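PDB 2I5G: amidohydrolase, which probably hydrolyses dipeptides as a metal-dependent dipeptidase of the membrane dipeptidase (M19) family. Local coordinates for residues V41-G46 / M118-Q123; G87-F92 / V113-M118; D100-V105 / R142-E147; D156-G161 / C177-L182. The protein carries 2 engineered substitutions. All blocks are in the same frame, centred on the assembly; numbering follows the deposited sequence.

Contact 1: V41-G46 / M118-Q123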
loop_
_atom_site.group_PDB
_atom_site.type_symbol
_atom_site.label_atom_id
_atom_site.label_comp_id
_atom_site.label_asym_id
_atom_site.label_seq_id
_atom_site.Cartn_x
_atom_site.Cartn_y
_atom_site.Cartn_z
ATOM N N VAL A 41 -10.136 0.247 16.985
ATOM C CA VAL A 41 -10.066 -1.208 16.985
ATOM C C VAL A 41 -9.100 -1.677 15.884
ATOM O O VAL A 41 -9.097 -2.848 15.496
ATOM C CB VAL A 41 -11.466 -1.836 16.734
ATOM C CG1 VAL A 41 -12.481 -1.277 17.728
ATOM C CG2 VAL A 41 -11.916 -1.560 15.322
ATOM N N SER A 42 -8.271 -0.759 15.393
ATOM C CA SER A 42 -7.330 -1.088 14.329
ATOM C C SER A 42 -6.386 0.068 14.011
ATOM O O SER A 42 -6.807 1.229 13.965
ATOM C CB SER A 42 -8.113 -1.475 13.061
ATOM O OG SER A 42 -7.276 -1.642 11.929
ATOM N N VAL A 43 -5.111 -0.256 13.795
ATOM C CA VAL A 43 -4.107 0.749 13.441
ATOM C C VAL A 43 -3.127 0.226 12.384
ATOM O O VAL A 43 -2.920 0.874 11.362
ATOM C CB VAL A 43 -3.351 1.287 14.707
ATOM C CG1 VAL A 43 -3.255 0.221 15.735
ATOM C CG2 VAL A 43 -1.962 1.796 14.339
ATOM N N TRP A 44 -2.536 -0.942 12.613
ATOM C CA TRP A 44 -1.609 -1.524 11.643
ATOM C C TRP A 44 -2.208 -2.793 11.025
ATOM O O TRP A 44 -1.815 -3.208 9.933
ATOM C CB TRP A 44 -0.271 -1.883 12.308
ATOM C CG TRP A 44 0.646 -0.720 12.653
ATOM C CD1 TRP A 44 1.244 -0.486 13.859
ATOM C CD2 TRP A 44 1.109 0.317 11.774
ATOM N NE1 TRP A 44 2.050 0.623 13.788
ATOM C CE2 TRP A 44 1.987 1.138 12.522
ATOM C CE3 TRP A 44 0.869 0.635 10.428
ATOM C CZ2 TRP A 44 2.627 2.255 11.969
ATOM C CZ3 TRP A 44 1.506 1.744 9.878
ATOM C CH2 TRP A 44 2.375 2.541 10.652
ATOM N N GLU A 45 -3.168 -3.394 11.724
ATOM C CA GLU A 45 -3.812 -4.636 11.289
ATOM C C GLU A 45 -4.526 -4.674 9.934
ATOM O O GLU A 45 -5.082 -3.678 9.474
ATOM C CB GLU A 45 -4.784 -5.117 12.373
ATOM C CG GLU A 45 -5.368 -4.014 13.236
ATOM C CD GLU A 45 -4.575 -3.782 14.508
ATOM O OE1 GLU A 45 -4.527 -4.694 15.361
ATOM O OE2 GLU A 45 -4.000 -2.686 14.658
ATOM N N GLY A 46 -4.506 -5.850 9.309
ATOM C CA GLY A 46 -5.162 -6.036 8.026
ATOM C C GLY A 46 -6.622 -6.380 8.252
ATOM O O GLY A 46 -7.141 -6.161 9.348
HETATM N N MSE A 118 -7.737 7.672 6.970
HETATM C CA MSE A 118 -7.225 7.267 5.666
HETATM C C MSE A 118 -5.884 6.549 5.716
HETATM O O MSE A 118 -5.699 5.521 5.071
HETATM C CB MSE A 118 -7.119 8.482 4.745
HETATM C CG MSE A 118 -7.987 8.388 3.503
HETATM SE SE MSE A 118 -9.790 7.835 3.929
HETATM C CE MSE A 118 -10.165 9.200 5.230
ATOM N N CYS A 119 -4.946 7.088 6.482
ATOM C CA CYS A 119 -3.628 6.486 6.572
ATOM C C CYS A 119 -3.106 6.593 7.990
ATOM O O CYS A 119 -3.719 7.251 8.835
ATOM C CB CYS A 119 -2.662 7.208 5.634
ATOM S SG CYS A 119 -3.255 7.391 3.929
ATOM N N TYR A 120 -1.970 5.950 8.244
ATOM C CA TYR A 120 -1.352 5.994 9.560
ATOM C C TYR A 120 0.161 6.170 9.481
ATOM O O TYR A 120 0.899 5.197 9.343
ATOM C CB TYR A 120 -1.664 4.724 10.354
ATOM C CG TYR A 120 -1.328 4.875 11.820
ATOM C CD1 TYR A 120 -2.160 5.614 12.670
ATOM C CD2 TYR A 120 -0.149 4.349 12.345
ATOM C CE1 TYR A 120 -1.825 5.831 14.003
ATOM C CE2 TYR A 120 0.200 4.561 13.676
ATOM C CZ TYR A 120 -0.642 5.305 14.501
ATOM O OH TYR A 120 -0.297 5.537 15.821
ATOM N N ASN A 121 0.608 7.419 9.556
ATOM C CA ASN A 121 2.030 7.766 9.537
ATOM C C ASN A 121 2.803 7.529 8.246
ATOM O O ASN A 121 3.540 8.408 7.800
ATOM C CB ASN A 121 2.764 7.044 10.672
ATOM C CG ASN A 121 2.115 7.269 12.020
ATOM O OD1 ASN A 121 1.220 8.114 12.164
ATOM N ND2 ASN A 121 2.564 6.515 13.027
ATOM N N THR A 122 2.652 6.349 7.652
ATOM C CA THR A 122 3.380 6.017 6.430
ATOM C C THR A 122 2.492 5.712 5.221
ATOM O O THR A 122 1.266 5.770 5.307
ATOM C CB THR A 122 4.310 4.826 6.675
ATOM O OG1 THR A 122 3.587 3.801 7.362
ATOM C CG2 THR A 122 5.505 5.246 7.514
ATOM N N GLN A 123 3.115 5.377 4.096
ATOM C CA GLN A 123 2.368 5.092 2.874
ATOM C C GLN A 123 1.410 3.903 2.964
ATOM O O GLN A 123 1.752 2.836 3.472
ATOM C CB GLN A 123 3.330 4.902 1.699
ATOM C CG GLN A 123 2.646 4.724 0.357
ATOM C CD GLN A 123 3.605 4.902 -0.809
ATOM O OE1 GLN A 123 4.143 5.991 -1.021
ATOM N NE2 GLN A 123 3.827 3.832 -1.568
#

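Contact 2: G87-F92 / V113-M118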
loop_
_atom_site.group_PDB
_atom_site.type_symbol
_atom_site.label_atom_id
_atom_site.label_comp_id
_atom_site.label_asym_id
_atom_site.label_seq_id
_atom_site.Cartn_x
_atom_site.Cartn_y
_atom_site.Cartn_z
ATOM N N GLY A 87 -21.864 5.200 25.076
ATOM C CA GLY A 87 -21.951 4.643 23.745
ATOM C C GLY A 87 -20.565 4.446 23.188
ATOM O O GLY A 87 -19.678 5.268 23.424
ATOM N N ILE A 88 -20.373 3.354 22.456
ATOM C CA ILE A 88 -19.078 3.058 21.863
ATOM C C ILE A 88 -19.167 2.963 20.351
ATOM O O ILE A 88 -19.866 2.114 19.805
ATOM C CB ILE A 88 -18.491 1.761 22.458
ATOM C CG1 ILE A 88 -18.084 2.028 23.908
ATOM C CG2 ILE A 88 -17.288 1.286 21.646
ATOM C CD1 ILE A 88 -17.502 0.834 24.609
ATOM N N LEU A 89 -18.453 3.868 19.690
ATOM C CA LEU A 89 -18.422 3.943 18.237
ATOM C C LEU A 89 -17.083 3.421 17.710
ATOM O O LEU A 89 -16.029 4.014 17.956
ATOM C CB LEU A 89 -18.651 5.399 17.806
ATOM C CG LEU A 89 -18.239 5.857 16.401
ATOM C CD1 LEU A 89 -18.838 4.926 15.370
ATOM C CD2 LEU A 89 -18.688 7.306 16.162
ATOM N N TYR A 90 -17.130 2.309 16.982
ATOM C CA TYR A 90 -15.920 1.702 16.434
ATOM C C TYR A 90 -15.225 2.531 15.377
ATOM O O TYR A 90 -15.865 3.011 14.433
ATOM C CB TYR A 90 -16.226 0.332 15.826
ATOM C CG TYR A 90 -16.608 -0.715 16.834
ATOM C CD1 TYR A 90 -16.255 -0.579 18.180
ATOM C CD2 TYR A 90 -17.275 -1.872 16.436
ATOM C CE1 TYR A 90 -16.551 -1.571 19.099
ATOM C CE2 TYR A 90 -17.580 -2.875 17.349
ATOM C CZ TYR A 90 -17.212 -2.718 18.679
ATOM O OH TYR A 90 -17.489 -3.717 19.581
ATOM N N GLY A 91 -13.906 2.667 15.522
ATOM C CA GLY A 91 -13.125 3.421 14.560
ATOM C C GLY A 91 -11.820 2.754 14.155
ATOM O O GLY A 91 -11.261 1.936 14.899
ATOM N N PHE A 92 -11.345 3.093 12.958
ATOM C CA PHE A 92 -10.077 2.573 12.443
ATOM C C PHE A 92 -9.145 3.765 12.303
ATOM O O PHE A 92 -9.564 4.844 11.875
ATOM C CB PHE A 92 -10.222 1.975 11.038
ATOM C CG PHE A 92 -11.054 0.735 10.964
ATOM C CD1 PHE A 92 -11.603 0.162 12.103
ATOM C CD2 PHE A 92 -11.259 0.117 9.736
ATOM C CE1 PHE A 92 -12.341 -1.010 12.016
ATOM C CE2 PHE A 92 -11.994 -1.056 9.639
ATOM C CZ PHE A 92 -12.536 -1.619 10.779
ATOM N N VAL A 113 -18.519 -0.115 12.234
ATOM C CA VAL A 113 -17.441 0.860 12.101
ATOM C C VAL A 113 -18.007 2.138 11.489
ATOM O O VAL A 113 -18.622 2.100 10.426
ATOM C CB VAL A 113 -16.312 0.333 11.201
ATOM C CG1 VAL A 113 -15.211 1.367 11.101
ATOM C CG2 VAL A 113 -15.771 -0.968 11.762
ATOM N N GLY A 114 -17.791 3.267 12.156
ATOM C CA GLY A 114 -18.328 4.524 11.656
ATOM C C GLY A 114 -17.335 5.617 11.313
ATOM O O GLY A 114 -17.710 6.634 10.739
ATOM N N ILE A 115 -16.073 5.421 11.666
ATOM C CA ILE A 115 -15.050 6.413 11.367
ATOM C C ILE A 115 -13.766 5.698 10.956
ATOM O O ILE A 115 -13.331 4.753 11.609
ATOM C CB ILE A 115 -14.766 7.320 12.593
ATOM C CG1 ILE A 115 -16.066 7.969 13.067
ATOM C CG2 ILE A 115 -13.762 8.409 12.219
ATOM C CD1 ILE A 115 -15.898 8.961 14.205
ATOM N N VAL A 116 -13.161 6.147 9.865
ATOM C CA VAL A 116 -11.938 5.520 9.405
ATOM C C VAL A 116 -10.901 6.540 8.986
ATOM O O VAL A 116 -11.176 7.418 8.177
ATOM C CB VAL A 116 -12.213 4.584 8.214
ATOM C CG1 VAL A 116 -10.919 3.985 7.707
ATOM C CG2 VAL A 116 -13.168 3.484 8.638
ATOM N N GLN A 117 -9.708 6.422 9.556
ATOM C CA GLN A 117 -8.614 7.314 9.213
ATOM C C GLN A 117 -8.059 6.775 7.897
ATOM O O GLN A 117 -7.936 5.558 7.725
ATOM C CB GLN A 117 -7.539 7.277 10.304
ATOM C CG GLN A 117 -6.503 8.368 10.175
ATOM C CD GLN A 117 -5.603 8.476 11.393
ATOM O OE1 GLN A 117 -5.309 9.577 11.856
ATOM N NE2 GLN A 117 -5.153 7.338 11.910
HETATM N N MSE A 118 -7.737 7.672 6.970
HETATM C CA MSE A 118 -7.225 7.267 5.666
HETATM C C MSE A 118 -5.884 6.549 5.716
HETATM O O MSE A 118 -5.699 5.521 5.071
HETATM C CB MSE A 118 -7.119 8.482 4.745
HETATM C CG MSE A 118 -7.987 8.388 3.503
HETATM SE SE MSE A 118 -9.790 7.835 3.929
HETATM C CE MSE A 118 -10.165 9.200 5.230
#

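Contact 3: D100-V105 / R142-E147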
loop_
_atom_site.group_PDB
_atom_site.type_symbol
_atom_site.label_atom_id
_atom_site.label_comp_id
_atom_site.label_asym_id
_atom_site.label_seq_id
_atom_site.Cartn_x
_atom_site.Cartn_y
_atom_site.Cartn_z
ATOM N N ASP A 100 -7.168 -4.461 -0.200
ATOM C CA ASP A 100 -7.350 -3.986 -1.572
ATOM C C ASP A 100 -8.774 -4.187 -2.060
ATOM O O ASP A 100 -9.050 -4.155 -3.256
ATOM C CB ASP A 100 -6.391 -4.697 -2.519
ATOM C CG ASP A 100 -6.626 -6.187 -2.566
ATOM O OD1 ASP A 100 -6.090 -6.843 -3.484
ATOM O OD2 ASP A 100 -7.339 -6.701 -1.678
ATOM N N GLN A 101 -9.688 -4.383 -1.124
ATOM C CA GLN A 101 -11.077 -4.594 -1.474
ATOM C C GLN A 101 -11.913 -3.378 -1.126
ATOM O O GLN A 101 -11.893 -2.920 0.011
ATOM C CB GLN A 101 -11.603 -5.817 -0.730
ATOM C CG GLN A 101 -10.744 -7.039 -0.939
ATOM C CD GLN A 101 -10.605 -7.380 -2.401
ATOM O OE1 GLN A 101 -11.596 -7.624 -3.092
ATOM N NE2 GLN A 101 -9.374 -7.395 -2.888
ATOM N N ILE A 102 -12.646 -2.863 -2.108
ATOM C CA ILE A 102 -13.510 -1.707 -1.901
ATOM C C ILE A 102 -14.799 -2.233 -1.278
ATOM O O ILE A 102 -15.616 -1.472 -0.749
ATOM C CB ILE A 102 -13.837 -0.994 -3.242
ATOM C CG1 ILE A 102 -12.540 -0.534 -3.919
ATOM C CG2 ILE A 102 -14.736 0.218 -2.995
ATOM C CD1 ILE A 102 -12.752 0.109 -5.287
ATOM N N GLY A 103 -14.958 -3.553 -1.337
ATOM C CA GLY A 103 -16.136 -4.194 -0.785
ATOM C C GLY A 103 -16.108 -4.266 0.728
ATOM O O GLY A 103 -17.152 -4.440 1.358
ATOM N N TYR A 104 -14.924 -4.125 1.320
ATOM C CA TYR A 104 -14.803 -4.189 2.771
ATOM C C TYR A 104 -15.303 -2.925 3.444
ATOM O O TYR A 104 -15.578 -2.930 4.646
ATOM C CB TYR A 104 -13.353 -4.442 3.199
ATOM C CG TYR A 104 -12.822 -5.818 2.858
ATOM C CD1 TYR A 104 -11.488 -6.146 3.085
ATOM C CD2 TYR A 104 -13.648 -6.787 2.288
ATOM C CE1 TYR A 104 -10.986 -7.400 2.747
ATOM C CE2 TYR A 104 -13.154 -8.043 1.949
ATOM C CZ TYR A 104 -11.825 -8.340 2.180
ATOM O OH TYR A 104 -11.336 -9.576 1.829
ATOM N N VAL A 105 -15.413 -1.835 2.692
ATOM C CA VAL A 105 -15.905 -0.605 3.295
ATOM C C VAL A 105 -17.327 -0.856 3.790
ATOM O O VAL A 105 -17.680 -0.482 4.902
ATOM C CB VAL A 105 -15.906 0.577 2.297
ATOM C CG1 VAL A 105 -16.572 1.789 2.941
ATOM C CG2 VAL A 105 -14.474 0.915 1.885
ATOM N N ARG A 142 -9.148 7.223 -4.153
ATOM C CA ARG A 142 -10.315 8.000 -4.552
ATOM C C ARG A 142 -11.538 7.097 -4.629
ATOM O O ARG A 142 -12.670 7.552 -4.456
ATOM C CB ARG A 142 -10.085 8.665 -5.908
ATOM C CG ARG A 142 -8.843 9.526 -5.978
ATOM C CD ARG A 142 -8.747 10.202 -7.331
ATOM N NE ARG A 142 -9.706 11.295 -7.456
ATOM C CZ ARG A 142 -9.521 12.512 -6.951
ATOM N NH1 ARG A 142 -8.407 12.800 -6.286
ATOM N NH2 ARG A 142 -10.449 13.447 -7.110
ATOM N N GLU A 143 -11.313 5.815 -4.903
ATOM C CA GLU A 143 -12.420 4.876 -4.977
ATOM C C GLU A 143 -12.853 4.557 -3.556
ATOM O O GLU A 143 -14.040 4.373 -3.284
ATOM C CB GLU A 143 -12.006 3.593 -5.703
ATOM C CG GLU A 143 -11.556 3.816 -7.138
ATOM C CD GLU A 143 -11.520 2.531 -7.956
ATOM O OE1 GLU A 143 -12.605 1.992 -8.265
ATOM O OE2 GLU A 143 -10.405 2.066 -8.287
ATOM N N ILE A 144 -11.888 4.497 -2.644
ATOM C CA ILE A 144 -12.212 4.218 -1.256
ATOM C C ILE A 144 -12.986 5.381 -0.648
ATOM O O ILE A 144 -13.946 5.169 0.080
ATOM C CB ILE A 144 -10.946 3.937 -0.415
ATOM C CG1 ILE A 144 -10.336 2.599 -0.825
ATOM C CG2 ILE A 144 -11.306 3.867 1.062
ATOM C CD1 ILE A 144 -11.226 1.392 -0.520
ATOM N N VAL A 145 -12.584 6.608 -0.951
ATOM C CA VAL A 145 -13.288 7.767 -0.409
ATOM C C VAL A 145 -14.730 7.732 -0.881
ATOM O O VAL A 145 -15.658 7.881 -0.087
ATOM C CB VAL A 145 -12.660 9.095 -0.871
ATOM C CG1 VAL A 145 -13.523 10.268 -0.406
ATOM C CG2 VAL A 145 -11.253 9.228 -0.309
ATOM N N ALA A 146 -14.903 7.530 -2.185
ATOM C CA ALA A 146 -16.224 7.458 -2.794
ATOM C C ALA A 146 -17.134 6.450 -2.088
ATOM O O ALA A 146 -18.221 6.813 -1.639
ATOM C CB ALA A 146 -16.093 7.099 -4.268
ATOM N N GLU A 147 -16.699 5.192 -1.989
ATOM C CA GLU A 147 -17.508 4.169 -1.325
ATOM C C GLU A 147 -17.817 4.544 0.124
ATOM O O GLU A 147 -18.920 4.297 0.607
ATOM C CB GLU A 147 -16.818 2.801 -1.356
ATOM C CG GLU A 147 -17.640 1.690 -0.685
ATOM C CD GLU A 147 -18.893 1.303 -1.477
ATOM O OE1 GLU A 147 -19.479 2.180 -2.148
ATOM O OE2 GLU A 147 -19.305 0.124 -1.419
HETATM O O HOH W 1 -18.023 -1.830 0.070
#

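Contact 4: D156-G161 / C177-L182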
loop_
_atom_site.group_PDB
_atom_site.type_symbol
_atom_site.label_atom_id
_atom_site.label_comp_id
_atom_site.label_asym_id
_atom_site.label_seq_id
_atom_site.Cartn_x
_atom_site.Cartn_y
_atom_site.Cartn_z
ATOM N N ASP A 156 -11.270 10.306 8.284
ATOM C CA ASP A 156 -10.450 10.926 9.319
ATOM C C ASP A 156 -9.059 11.155 8.735
ATOM O O ASP A 156 -8.561 10.333 7.955
ATOM C CB ASP A 156 -10.392 10.011 10.550
ATOM C CG ASP A 156 -9.603 10.618 11.701
ATOM O OD1 ASP A 156 -9.755 11.833 11.958
ATOM O OD2 ASP A 156 -8.845 9.874 12.358
ATOM N N LEU A 157 -8.434 12.274 9.111
ATOM C CA LEU A 157 -7.123 12.623 8.576
ATOM C C LEU A 157 -6.079 13.072 9.588
ATOM O O LEU A 157 -5.051 13.633 9.204
ATOM C CB LEU A 157 -7.284 13.719 7.528
ATOM C CG LEU A 157 -8.248 13.441 6.373
ATOM C CD1 LEU A 157 -8.566 14.750 5.684
ATOM C CD2 LEU A 157 -7.650 12.431 5.400
ATOM N N SER A 158 -6.318 12.826 10.869
ATOM C CA SER A 158 -5.357 13.237 11.895
ATOM C C SER A 158 -3.910 12.807 11.621
ATOM O O SER A 158 -2.985 13.602 11.771
ATOM C CB SER A 158 -5.786 12.710 13.272
ATOM O OG SER A 158 -6.981 13.334 13.710
ATOM N N HIS A 159 -3.725 11.553 11.217
ATOM C CA HIS A 159 -2.390 11.011 10.957
ATOM C C HIS A 159 -1.988 11.020 9.475
ATOM O O HIS A 159 -0.909 10.543 9.116
ATOM C CB HIS A 159 -2.300 9.580 11.517
ATOM C CG HIS A 159 -2.415 9.501 13.013
ATOM N ND1 HIS A 159 -1.318 9.533 13.847
ATOM C CD2 HIS A 159 -3.497 9.394 13.823
ATOM C CE1 HIS A 159 -1.717 9.446 15.105
ATOM N NE2 HIS A 159 -3.035 9.361 15.117
ATOM N N VAL A 160 -2.846 11.568 8.616
ATOM C CA VAL A 160 -2.542 11.629 7.189
ATOM C C VAL A 160 -1.712 12.877 6.854
ATOM O O VAL A 160 -1.877 13.931 7.469
ATOM C CB VAL A 160 -3.835 11.633 6.337
ATOM C CG1 VAL A 160 -3.480 11.632 4.854
ATOM C CG2 VAL A 160 -4.687 10.419 6.673
ATOM N N GLY A 161 -0.811 12.736 5.884
ATOM C CA GLY A 161 0.035 13.842 5.477
ATOM C C GLY A 161 -0.776 14.951 4.837
ATOM O O GLY A 161 -1.955 14.763 4.537
ATOM N N CYS A 177 -12.724 14.850 8.859
ATOM C CA CYS A 177 -12.274 15.393 10.131
ATOM C C CYS A 177 -10.851 15.047 10.518
ATOM O O CYS A 177 -10.217 14.174 9.922
ATOM C CB CYS A 177 -13.188 14.886 11.243
ATOM S SG CYS A 177 -13.033 13.077 11.510
ATOM N N TYR A 178 -10.370 15.771 11.525
ATOM C CA TYR A 178 -9.066 15.544 12.130
ATOM C C TYR A 178 -9.516 15.213 13.549
ATOM O O TYR A 178 -9.440 16.058 14.442
ATOM C CB TYR A 178 -8.207 16.809 12.165
ATOM C CG TYR A 178 -7.597 17.234 10.846
ATOM C CD1 TYR A 178 -7.006 16.304 9.992
ATOM C CD2 TYR A 178 -7.578 18.579 10.472
ATOM C CE1 TYR A 178 -6.410 16.703 8.794
ATOM C CE2 TYR A 178 -6.987 18.989 9.282
ATOM C CZ TYR A 178 -6.404 18.046 8.448
ATOM O OH TYR A 178 -5.815 18.453 7.272
ATOM N N SER A 179 -10.022 13.994 13.734
ATOM C CA SER A 179 -10.527 13.535 15.026
ATOM C C SER A 179 -9.666 13.935 16.213
ATOM O O SER A 179 -10.191 14.246 17.279
ATOM C CB SER A 179 -10.701 12.010 15.018
ATOM O OG SER A 179 -9.459 11.345 14.865
ATOM N N HIS A 180 -8.349 13.929 16.034
ATOM C CA HIS A 180 -7.449 14.290 17.120
ATOM C C HIS A 180 -6.129 14.902 16.654
ATOM O O HIS A 180 -5.250 14.206 16.149
ATOM C CB HIS A 180 -7.173 13.062 18.006
ATOM C CG HIS A 180 -6.532 11.911 17.290
ATOM N ND1 HIS A 180 -7.168 11.198 16.295
ATOM C CD2 HIS A 180 -5.314 11.336 17.441
ATOM C CE1 HIS A 180 -6.369 10.236 15.865
ATOM N NE2 HIS A 180 -5.240 10.296 16.545
ATOM N N CYS A 181 -5.986 16.211 16.831
ATOM C CA CYS A 181 -4.760 16.892 16.428
ATOM C C CYS A 181 -4.556 18.192 17.197
ATOM O O CYS A 181 -5.413 18.621 17.963
ATOM C CB CYS A 181 -4.797 17.199 14.938
ATOM S SG CYS A 181 -6.056 18.412 14.539
ATOM N N LEU A 182 -3.406 18.813 16.985
ATOM C CA LEU A 182 -3.076 20.056 17.653
ATOM C C LEU A 182 -2.478 21.043 16.668
ATOM O O LEU A 182 -1.910 20.650 15.652
ATOM C CB LEU A 182 -2.100 19.787 18.792
ATOM C CG LEU A 182 -2.748 19.172 20.031
ATOM C CD1 LEU A 182 -1.682 18.801 21.058
ATOM C CD2 LEU A 182 -3.735 20.173 20.610
#

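Contact 1: V41-G46 / M118-Q123
Trp44 and Tyr120 form a T-shaped pair in which the tyrosine supplies the edge and the indole the face. The rings stand almost perpendicular, at 88°, with the centroid of the Trp44 six-membered ring 5.0 Å from that of Tyr120. Tyr120 CD2 comes down over the rim of the indole and meets Trp44 CZ2 at 3.5 Å. A CH-pi contact covers one face of the tyrosine: Val43 CG2 lies over the middle of the ring, 3.6 Å from the centroid of Tyr120, while Asn121 OD1 occupies the opposite face. Turning CG of Tyr120 away from its own backbone N (chi1 -166°) carries the ring into this slot between the two. At the indole edge Thr122 OG1 lies near the ring plane, 3.7 Å from Trp44 CH2, and its hydrogen bond goes to Asp265. Trp44 NE1 is bonded to the carbonyl of Trp261, whose ring also meets the indole edge-to-face. The chain bearing the valine and tryptophan is held by Glu45, whose OE2 accepts from Val43 N (2.8 Å) and Trp44 N (3.1 Å), the two donors arriving from opposite faces of the carboxylate. In segment 118-123, Thr122 N donates to Tyr120 O at 2.7 Å, closing a gamma turn at Asn121. No hydrogen bond crosses this buried contact. It joins the loops that follow strands 36-40 and 113-117, at the C-terminal ends of barrel strands, the end where TIM-barrel enzymes carry their active sites.

Contact 2: G87-F92 / V113-M118
Phe92 and Val116 are paired across neighbouring parallel strands, 86-92 and 113-117, of a beta-alpha-beta unit in the TIM barrel, whose connecting helix is 103-110. Three backbone hydrogen bonds join the strands. Gly114 N donates to Tyr90 O (3.0 Å), Phe92 N to Ile115 O (2.9 Å) and Gln117 N to Phe92 O (2.8 Å), so Phe92 straddles Val116 in the parallel manner. The last donor stands above the carbonyl plane, 37° out of it. CA-H...O contacts add to the ladder, among them Gly91 CA to Ile115 O at 3.2 Å.

Among the apolar contacts, Val113 CG1 sits over the centre of the Phe92 ring in a CH-pi contact, 3.9 Å from the Phe92 centroid, while Phe92 CB runs alongside Val116. Phe108 of the connecting helix meets the ring edge-to-face. Elsewhere Leu89 and Ile115 cross at about a right angle, and Leu319 of helix 304-323 packs against both. Leu89 gets there with CG turned away from its backbone N (chi1 161°), which brings Leu89 CD2 to 3.8 Å from Ile115 CD1.

Contact 3: D100-V105 / R142-E147
The carboxylate of Glu143 has the methyl CD1 of Ile102 over one face, nearer OE1 (3.5 Å from Ile102 CD1), while its OE2 makes a salt bridge to Arg270 of the second subunit. Another flat group, the Tyr104 ring, carries Gln101 CB over the centre of one face and stacks with Phe47. These groups belong to the helical layer outside the TIM barrel, where Ile102 and the first part of helix 103-110 pack against helix 139-151.

Ile102 is the main wedge. Its CD1 branch reaches Glu143, its CG2 methyl lies 3.7 Å from Glu147 CB, and CG1 approaches Ile144 CD1. That Ile144 methyl also touches Val105 CG2 at 4.1 Å, filling the buried side of the interface. Val105 and Glu147 run past each other in opposite directions, with Val105 CB 3.6 Å from Glu147 CG. The glutamate makes this possible by a bend at chi2 (70°): its aliphatic part covers the valine while the carboxylate turns aside, where OE1 pairs with Arg150. No direct hydrogen bond spans the two segments, but one water bridges them, donating to Ile102 O at 2.6 Å and to Glu147 OE2 at 2.8 Å.

Contact 4: D156-G161 / C177-L182
His159 and His180 meet at their ring edges, NE2 of His159 lying 2.8 Å from NE2 of His180 in a hydrogen bond whose donor may be either. The planes are inclined at 56° and neither ring covers the other. His159 lies in the loop after strand 154-156 and His180 at the corner within strand 177-181, towards the C-terminal end of the TIM barrel, where M19 dipeptidases carry their active site; a role in that site is only inferred from the family.

Around the pair, Ser158 holds His180 twice: CB sits over one face of the imidazole, and OG accepts from His180 N (2.8 Å, 168°). Ser179 OG is hydrogen-bonded to His180 ND1 at 2.7 Å and approaches the Asp156 carboxylate weakly. That carboxylate accepts from the backbone, Asp156 OD1 being 2.8 Å from Ser179 N and met nearly along its C-O axis.

Farther out, Leu157 N, just past strand 154-156, donates to Cys177 O at the start of strand 177-181 (2.7 Å), and a type I turn from Leu157 to Val160 places Ser158 and His159. Gln117 OE1 accepts from His159 N; Ser158 O accepts from Lys193 and, weakly, from Arg191. The Tyr178 edge faces the Leu157-Ser158 peptide, with Tyr178 CE1 3.4 Å from Leu157 CB.

Contacts 1, 2 and 4 are buried and meet one another, whereas contact 3 is only partly buried and touches none of them; contacts 1 and 3 both reach the second subunit. Contact 2 is the strand ladder of the barrel wall, built from backbone hydrogen bonds and apolar side chains. Contact 1 joins two loops after strands, aromatic with no hydrogen bond across; contact 4 joins such a loop to strand 177-181 and is polar, rich in serine and histidine. Met118, shared by contacts 1 and 2, is tied through its N to Asp156 O of contact 4. Contact 3 joins helix 139-151 to the segment leading into helix 103-110 by aliphatic packing and a bridging water.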